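Local coordinates for CBIX (Paracoccus pantotrophus, PDB 4CCS), which probably acts as the terminal chelatase of siroheme biosynthesis in denitrifying bacteria, inserting ferrous iron into sirohydrochlorin, at residues A[121-126]-A[169-174]; A[8-13]-A[42-47]. All coordinates share one frame; numbering follows the deposited sequence.

Interaction 1 (A[121-126]-A[169-174]); sequences RLLVAA and RDLPER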
ATOM      1  N   ARG A 121       4.213  18.488 -11.379  1.00 22.65           N
ATOM      2  CA  ARG A 121       2.973  17.776 -11.661  1.00 21.67           C
ATOM      3  C   ARG A 121       3.062  16.401 -10.971  1.00 23.49           C
ATOM      4  O   ARG A 121       4.091  15.729 -11.083  1.00 22.32           O
ATOM      5  CB  ARG A 121       2.823  17.642 -13.192  1.00 22.52           C
ATOM      6  CG  ARG A 121       1.622  16.880 -13.691  1.00 35.97           C
ATOM      7  CD  ARG A 121       0.306  17.609 -13.459  1.00 50.44           C
ATOM      8  NE  ARG A 121      -0.764  17.100 -14.318  1.00 52.71           N
ATOM      9  CZ  ARG A 121      -1.422  15.966 -14.100  1.00 60.90           C
ATOM     10  NH1 ARG A 121      -1.107  15.195 -13.061  1.00 32.70           N
ATOM     11  NH2 ARG A 121      -2.367  15.569 -14.943  1.00 48.54           N
ATOM     12  N   LEU A 122       1.983  15.985 -10.280  1.00 18.62           N
ATOM     13  CA  LEU A 122       1.961  14.713  -9.557  1.00 18.19           C
ATOM     14  C   LEU A 122       1.048  13.671 -10.154  1.00 19.99           C
ATOM     15  O   LEU A 122      -0.067  13.986 -10.559  1.00 20.25           O
ATOM     16  CB  LEU A 122       1.603  14.933  -8.073  1.00 18.18           C
ATOM     17  CG  LEU A 122       2.497  15.929  -7.323  1.00 21.72           C
ATOM     18  CD1 LEU A 122       2.046  16.066  -5.888  1.00 21.48           C
ATOM     19  CD2 LEU A 122       3.978  15.528  -7.412  1.00 22.45           C
ATOM     20  N   LEU A 123       1.526  12.418 -10.203  1.00 16.27           N
ATOM     21  CA  LEU A 123       0.744  11.279 -10.684  1.00 15.87           C
ATOM     22  C   LEU A 123       0.758  10.146  -9.650  1.00 18.91           C
ATOM     23  O   LEU A 123       1.816   9.598  -9.329  1.00 19.09           O
ATOM     24  CB  LEU A 123       1.241  10.787 -12.052  1.00 16.14           C
ATOM     25  CG  LEU A 123       0.480   9.616 -12.687  1.00 19.98           C
ATOM     26  CD1 LEU A 123      -0.950  10.027 -13.113  1.00 20.90           C
ATOM     27  CD2 LEU A 123       1.254   9.077 -13.870  1.00 21.89           C
ATOM     28  N   VAL A 124      -0.419   9.814  -9.133  1.00 14.87           N
ATOM     29  CA  VAL A 124      -0.574   8.732  -8.165  1.00 14.49           C
ATOM     30  C   VAL A 124      -0.970   7.513  -9.014  1.00 18.90           C
ATOM     31  O   VAL A 124      -2.037   7.526  -9.642  1.00 18.48           O
ATOM     32  CB  VAL A 124      -1.635   9.075  -7.083  1.00 16.39           C
ATOM     33  CG1 VAL A 124      -1.956   7.859  -6.211  1.00 16.34           C
ATOM     34  CG2 VAL A 124      -1.193  10.267  -6.229  1.00 15.82           C
ATOM     35  N   ALA A 125      -0.084   6.503  -9.089  1.00 15.57           N
ATOM     36  CA  ALA A 125      -0.359   5.286  -9.871  1.00 15.24           C
ATOM     37  C   ALA A 125      -0.798   4.168  -8.941  1.00 17.70           C
ATOM     38  O   ALA A 125      -0.118   3.886  -7.967  1.00 17.49           O
ATOM     39  CB  ALA A 125       0.885   4.873 -10.653  1.00 16.02           C
ATOM     40  N   ALA A 126      -1.948   3.540  -9.212  1.00 13.54           N
ATOM     41  CA  ALA A 126      -2.453   2.501  -8.328  1.00 13.90           C
ATOM     42  C   ALA A 126      -3.117   1.370  -9.109  1.00 17.32           C
ATOM     43  O   ALA A 126      -3.444   1.539 -10.288  1.00 16.73           O
ATOM     44  CB  ALA A 126      -3.437   3.113  -7.324  1.00 14.53           C
ATOM     45  N   ARG A 169       0.360  10.260 -20.023  1.00 20.20           N
ATOM     46  CA  ARG A 169       0.688  10.836 -21.334  1.00 21.03           C
ATOM     47  C   ARG A 169       0.554  12.377 -21.317  1.00 26.62           C
ATOM     48  O   ARG A 169      -0.254  12.915 -20.566  1.00 26.19           O
ATOM     49  CB  ARG A 169      -0.180  10.185 -22.444  1.00 21.53           C
ATOM     50  CG  ARG A 169       0.286  10.496 -23.877  1.00 29.84           C
ATOM     51  CD  ARG A 169      -0.452   9.687 -24.923  1.00 39.71           C
ATOM     52  NE  ARG A 169       0.103   8.339 -25.051  1.00 55.79           N
ATOM     53  CZ  ARG A 169      -0.542   7.226 -24.717  1.00 72.28           C
ATOM     54  NH1 ARG A 169      -1.786   7.283 -24.255  1.00 63.85           N
ATOM     55  NH2 ARG A 169       0.044   6.045 -24.857  1.00 54.82           N
ATOM     56  N   ASP A 170       1.392  13.072 -22.107  1.00 26.13           N
ATOM     57  CA  ASP A 170       1.411  14.536 -22.265  1.00 27.06           C
ATOM     58  C   ASP A 170       1.629  15.315 -20.942  1.00 30.89           C
ATOM     59  O   ASP A 170       1.097  16.416 -20.769  1.00 30.08           O
ATOM     60  CB  ASP A 170       0.147  15.024 -23.015  1.00 29.46           C
ATOM     61  CG  ASP A 170      -0.028  14.362 -24.364  1.00 37.46           C
ATOM     62  OD1 ASP A 170       0.948  14.335 -25.141  1.00 36.78           O
ATOM     63  OD2 ASP A 170      -1.129  13.831 -24.624  1.00 47.33           O
ATOM     64  N   LEU A 171       2.453  14.767 -20.034  1.00 26.66           N
ATOM     65  CA  LEU A 171       2.813  15.458 -18.797  1.00 26.25           C
ATOM     66  C   LEU A 171       4.187  16.099 -19.022  1.00 31.00           C
ATOM     67  O   LEU A 171       4.911  15.632 -19.905  1.00 31.13           O
ATOM     68  CB  LEU A 171       2.844  14.503 -17.579  1.00 25.80           C
ATOM     69  CG  LEU A 171       1.508  13.857 -17.164  1.00 29.90           C
ATOM     70  CD1 LEU A 171       1.688  12.973 -15.932  1.00 30.05           C
ATOM     71  CD2 LEU A 171       0.451  14.902 -16.863  1.00 32.71           C
ATOM     72  N   PRO A 172       4.559  17.158 -18.255  1.00 27.71           N
ATOM     73  CA  PRO A 172       5.876  17.775 -18.459  1.00 27.66           C
ATOM     74  C   PRO A 172       7.018  16.936 -17.878  1.00 30.85           C
ATOM     75  O   PRO A 172       6.785  15.911 -17.231  1.00 30.16           O
ATOM     76  CB  PRO A 172       5.749  19.122 -17.735  1.00 29.53           C
ATOM     77  CG  PRO A 172       4.678  18.919 -16.740  1.00 33.23           C
ATOM     78  CD  PRO A 172       3.704  18.010 -17.406  1.00 28.62           C
ATOM     79  N   GLU A 173       8.258  17.384 -18.103  1.00 26.93           N
ATOM     80  CA  GLU A 173       9.460  16.746 -17.573  1.00 26.80           C
ATOM     81  C   GLU A 173       9.465  16.809 -16.034  1.00 29.57           C
ATOM     82  O   GLU A 173       9.894  15.853 -15.382  1.00 28.96           O
ATOM     83  CB  GLU A 173      10.693  17.470 -18.107  1.00 28.72           C
ATOM     84  CG  GLU A 173      11.488  16.654 -19.101  1.00 45.65           C
ATOM     85  CD  GLU A 173      12.888  17.201 -19.275  1.00 67.54           C
ATOM     86  OE1 GLU A 173      13.033  18.250 -19.944  1.00 53.42           O
ATOM     87  OE2 GLU A 173      13.828  16.626 -18.679  1.00 68.17           O
ATOM     88  N   ARG A 174       8.982  17.938 -15.462  1.00 25.51           N
ATOM     89  CA  ARG A 174       8.908  18.139 -14.011  1.00 25.57           C
ATOM     90  C   ARG A 174       7.624  17.533 -13.512  1.00 25.38           C
ATOM     91  O   ARG A 174       6.593  18.202 -13.362  1.00 24.21           O
ATOM     92  CB  ARG A 174       9.042  19.625 -13.623  1.00 27.08           C
ATOM     93  CG  ARG A 174      10.464  20.125 -13.700  1.00 37.11           C
ATOM     94  CD  ARG A 174      10.540  21.598 -13.389  1.00 39.98           C
ATOM     95  NE  ARG A 174      11.927  22.063 -13.404  1.00 48.76           N
ATOM     96  CZ  ARG A 174      12.357  23.153 -12.781  1.00 57.36           C
ATOM     97  NH1 ARG A 174      11.508  23.915 -12.099  1.00 38.30           N
ATOM     98  NH2 ARG A 174      13.637  23.491 -12.834  1.00 44.75           N
TER
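R121 and L171 carry this contact, which lies at the start of strand 121-126 in the second of two chelatase-type alpha/beta halves, each built on a parallel sheet with strand order 2-1-3-4. Residues 169-174 form the loop that leaves helix 164-167 and runs into strand 175-179, the direct neighbour of strand 121-126 in that sheet. The side chains of R121 and L171 cross at about a right angle. R121 has CG anti to the backbone N (chi1 178°), and the bend at chi2 brings the guanidinium over L171, one face resting on a single methyl group. L171 CD2 lies 3.3 Å from the guanidinium plane, offset toward the rim of the group, and is 3.5 Å from both CZ and NH2 of R121. The methyl meets the face of the flat cation and not its N-H groups; NH1 of R121 is hydrogen-bonded to OG1 of T154 on strand 152-157, the neighbour on the other side. L171 also reaches inward: its CD1 comes to 4.4 Å from CD2 of L123, a buried residue that packs against I164 and A167 of helix 164-167. L171 thus touches both the partly exposed arginine and the buried L123. P172 adds a looser contact, its CG 4.2 Å from CB of R121. At the strand's first residue the backbones join as well, just ahead of the sheet pairing of R121 with I176. The amide N of R121 donates to O of R174 over 3.1 Å, nearly straight at 177°.

Interaction 2 (A[8-13]-A[42-47]); sequences VAHGQP and ATLAMP. With EDO (1,2-ethanediol), chain D.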
ATOM      1  N   VAL A   8      -0.600  -9.042   7.362  1.00 17.42           N
ATOM      2  CA  VAL A   8      -0.983  -9.930   6.263  1.00 16.38           C
ATOM      3  C   VAL A   8      -0.948  -9.243   4.905  1.00 18.94           C
ATOM      4  O   VAL A   8      -1.599  -8.218   4.708  1.00 18.41           O
ATOM      5  CB  VAL A   8      -2.366 -10.583   6.557  1.00 19.74           C
ATOM      6  CG1 VAL A   8      -2.840 -11.459   5.396  1.00 19.31           C
ATOM      7  CG2 VAL A   8      -2.325 -11.395   7.852  1.00 19.34           C
ATOM      8  N   ALA A   9      -0.219  -9.841   3.960  1.00 15.82           N
ATOM      9  CA  ALA A   9      -0.177  -9.362   2.584  1.00 15.75           C
ATOM     10  C   ALA A   9      -1.020 -10.266   1.684  1.00 20.53           C
ATOM     11  O   ALA A   9      -1.144 -11.475   1.946  1.00 18.30           O
ATOM     12  CB  ALA A   9       1.250  -9.353   2.080  1.00 16.19           C
ATOM     13  N   HIS A  10      -1.572  -9.687   0.606  1.00 17.58           N
ATOM     14  CA  HIS A  10      -2.262 -10.448  -0.438  1.00 18.11           C
ATOM     15  C   HIS A  10      -1.202 -11.315  -1.112  1.00 21.92           C
ATOM     16  O   HIS A  10      -0.065 -10.877  -1.269  1.00 20.75           O
ATOM     17  CB  HIS A  10      -2.827  -9.514  -1.526  1.00 19.32           C
ATOM     18  CG  HIS A  10      -4.249  -9.129  -1.307  1.00 22.99           C
ATOM     19  ND1 HIS A  10      -5.222 -10.075  -1.047  1.00 25.03           N
ATOM     20  CD2 HIS A  10      -4.819  -7.905  -1.322  1.00 24.75           C
ATOM     21  CE1 HIS A  10      -6.345  -9.393  -0.883  1.00 24.66           C
ATOM     22  NE2 HIS A  10      -6.148  -8.085  -1.048  1.00 24.80           N
ATOM     23  N   GLY A  11      -1.549 -12.533  -1.528  1.00 19.73           N
ATOM     24  CA  GLY A  11      -0.519 -13.304  -2.224  1.00 18.76           C
ATOM     25  C   GLY A  11      -0.430 -12.858  -3.689  1.00 20.01           C
ATOM     26  O   GLY A  11      -1.343 -12.200  -4.204  1.00 19.33           O
ATOM     27  N   GLN A  12       0.675 -13.203  -4.348  1.00 15.30           N
ATOM     28  CA  GLN A  12       0.877 -12.918  -5.770  1.00 15.11           C
ATOM     29  C   GLN A  12       1.378 -14.211  -6.426  1.00 18.92           C
ATOM     30  O   GLN A  12       1.855 -15.082  -5.694  1.00 16.54           O
ATOM     31  CB  GLN A  12       1.893 -11.769  -5.962  1.00 16.47           C
ATOM     32  CG  GLN A  12       1.338 -10.395  -5.547  1.00 20.38           C
ATOM     33  CD  GLN A  12       0.294  -9.893  -6.513  1.00 24.97           C
ATOM     34  OE1 GLN A  12       0.612  -9.425  -7.598  1.00 23.51           O
ATOM     35  NE2 GLN A  12      -0.980 -10.074  -6.200  1.00 20.06           N
ATOM     36  N   PRO A  13       1.323 -14.332  -7.781  1.00 18.40           N
ATOM     37  CA  PRO A  13       1.841 -15.550  -8.440  1.00 18.74           C
ATOM     38  C   PRO A  13       3.347 -15.718  -8.212  1.00 22.24           C
ATOM     39  O   PRO A  13       4.047 -14.753  -7.881  1.00 21.26           O
ATOM     40  CB  PRO A  13       1.523 -15.316  -9.923  1.00 20.49           C
ATOM     41  CG  PRO A  13       0.367 -14.372  -9.908  1.00 24.75           C
ATOM     42  CD  PRO A  13       0.640 -13.455  -8.759  1.00 19.91           C
ATOM     43  N   ALA A  42       2.910 -12.441   7.385  1.00 19.05           N
ATOM     44  CA  ALA A  42       2.431 -13.549   6.554  1.00 19.60           C
ATOM     45  C   ALA A  42       1.941 -13.077   5.197  1.00 22.01           C
ATOM     46  O   ALA A  42       1.369 -11.990   5.070  1.00 19.87           O
ATOM     47  CB  ALA A  42       1.297 -14.289   7.270  1.00 20.81           C
ATOM     48  N   THR A  43       2.144 -13.922   4.181  1.00 17.80           N
ATOM     49  CA  THR A  43       1.603 -13.687   2.848  1.00 16.53           C
ATOM     50  C   THR A  43       0.563 -14.754   2.609  1.00 19.27           C
ATOM     51  O   THR A  43       0.812 -15.926   2.911  1.00 16.45           O
ATOM     52  CB  THR A  43       2.663 -13.669   1.739  1.00 20.01           C
ATOM     53  OG1 THR A  43       1.950 -13.542   0.499  1.00 18.99           O
ATOM     54  CG2 THR A  43       3.532 -14.937   1.707  1.00 16.93           C
ATOM     55  N   LEU A  44      -0.588 -14.360   2.046  1.00 17.64           N
ATOM     56  CA  LEU A  44      -1.653 -15.305   1.722  1.00 17.73           C
ATOM     57  C   LEU A  44      -1.245 -16.261   0.580  1.00 20.65           C
ATOM     58  O   LEU A  44      -1.969 -17.223   0.316  1.00 20.54           O
ATOM     59  CB  LEU A  44      -2.988 -14.583   1.449  1.00 17.63           C
ATOM     60  CG  LEU A  44      -3.576 -13.807   2.649  1.00 21.26           C
ATOM     61  CD1 LEU A  44      -4.829 -13.063   2.254  1.00 20.58           C
ATOM     62  CD2 LEU A  44      -3.841 -14.727   3.855  1.00 23.60           C
ATOM     63  N   ALA A  45      -0.061 -16.032  -0.058  1.00 15.18           N
ATOM     64  CA  ALA A  45       0.449 -16.959  -1.101  1.00 15.61           C
ATOM     65  C   ALA A  45       1.025 -18.227  -0.429  1.00 19.36           C
ATOM     66  O   ALA A  45       1.221 -19.246  -1.092  1.00 18.23           O
ATOM     67  CB  ALA A  45       1.531 -16.281  -1.947  1.00 16.36           C
ATOM     68  N   MET A  46       1.304 -18.156   0.888  1.00 17.63           N
ATOM     69  CA  MET A  46       1.884 -19.257   1.637  1.00 19.17           C
ATOM     70  C   MET A  46       0.771 -20.113   2.238  1.00 25.32           C
ATOM     71  O   MET A  46      -0.091 -19.560   2.940  1.00 24.89           O
ATOM     72  CB  MET A  46       2.847 -18.704   2.719  1.00 22.33           C
ATOM     73  CG  MET A  46       3.725 -19.751   3.380  1.00 27.62           C
ATOM     74  SD  MET A  46       4.837 -20.604   2.235  1.00 32.69           S
ATOM     75  CE  MET A  46       6.205 -19.458   2.142  1.00 29.03           C
ATOM     76  N   PRO A  47       0.746 -21.455   1.954  1.00 22.84           N
ATOM     77  CA  PRO A  47      -0.284 -22.291   2.586  1.00 23.20           C
ATOM     78  C   PRO A  47      -0.028 -22.284   4.103  1.00 28.74           C
ATOM     79  O   PRO A  47       1.132 -22.241   4.541  1.00 28.76           O
ATOM     80  CB  PRO A  47      -0.081 -23.691   1.965  1.00 25.33           C
ATOM     81  CG  PRO A  47       1.157 -23.610   1.158  1.00 29.41           C
ATOM     82  CD  PRO A  47       1.392 -22.166   0.832  1.00 24.47           C
TER
HETATM   83  C1  EDO D1229      -4.150 -14.212  -3.149  1.00 45.76           C
HETATM   84  O1  EDO D1229      -3.274 -14.992  -2.332  1.00 47.07           O
HETATM   85  C2  EDO D1229      -5.160 -13.495  -2.261  1.00 42.56           C
HETATM   86  O2  EDO D1229      -4.455 -12.720  -1.302  1.00 37.66           O
HETATM   87  O   HOH W   1       2.769 -11.486  -1.052  1.00 18.05           O
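Backbone pairing between V8-A9 and A42-T43 joins strands 4-9 and 38-43, the two parallel strands of a right-handed beta-alpha-beta unit connected through helix 16-30. A9 is held twice by segment 42-47: its N donates to A42 O on the strand at 2.9 Å, and its O accepts from L44 N, just beyond the strand's end, at 2.9 Å. Beyond the strands the chains stay close, and G11 CA lies 3.5 Å from A45 N, where a side chain on G11 would collide. Apolar contact is made on the face shared by V8 and A42: V8 CG1, anti to the backbone N (chi1 177°), meets L44 CG at 3.7 Å, the two side chains crossing at about a right angle. The type I turn from T43 to M46 is closed by a backbone bond from M46 N to T43 O; T43 OG1 adds an ST turn by accepting from A45 N, and donates to a water that in turn donates to H10 O. A valine in place of T43 would probably leave the A45 amide and this water without their hydroxyl partner. An ethanediol, probably from the crystallisation liquor, binds beside L44, its O2 2.8 Å from ND1 at the H10 ring edge and 2.9 Å from the G11 N that donates to it. The imidazole and backbone N-H thus form a small polar site at the strand ends, suited to holding an oxygen atom.

How the interactions relate
Both contacts involve the strand that comes first along the chain in its four-stranded parallel sheet (an inner strand in both), but in different halves of the chain and on opposite sides of its centre, with centres about 31 Å apart and nearest atoms about 12 Å apart. Interaction 2 sits where that strand ends, is partly buried, and pairs it with an edge strand mainly through the backbone. Interaction 1 lies at the beginning of strand 121-126, on the surface, and ties it to a loop. Their chemistry differs accordingly: water and ethanediol extend the backbone pairing of interaction 2, whereas interaction 1 combines one backbone bond with a guanidinium face packed on a leucine methyl.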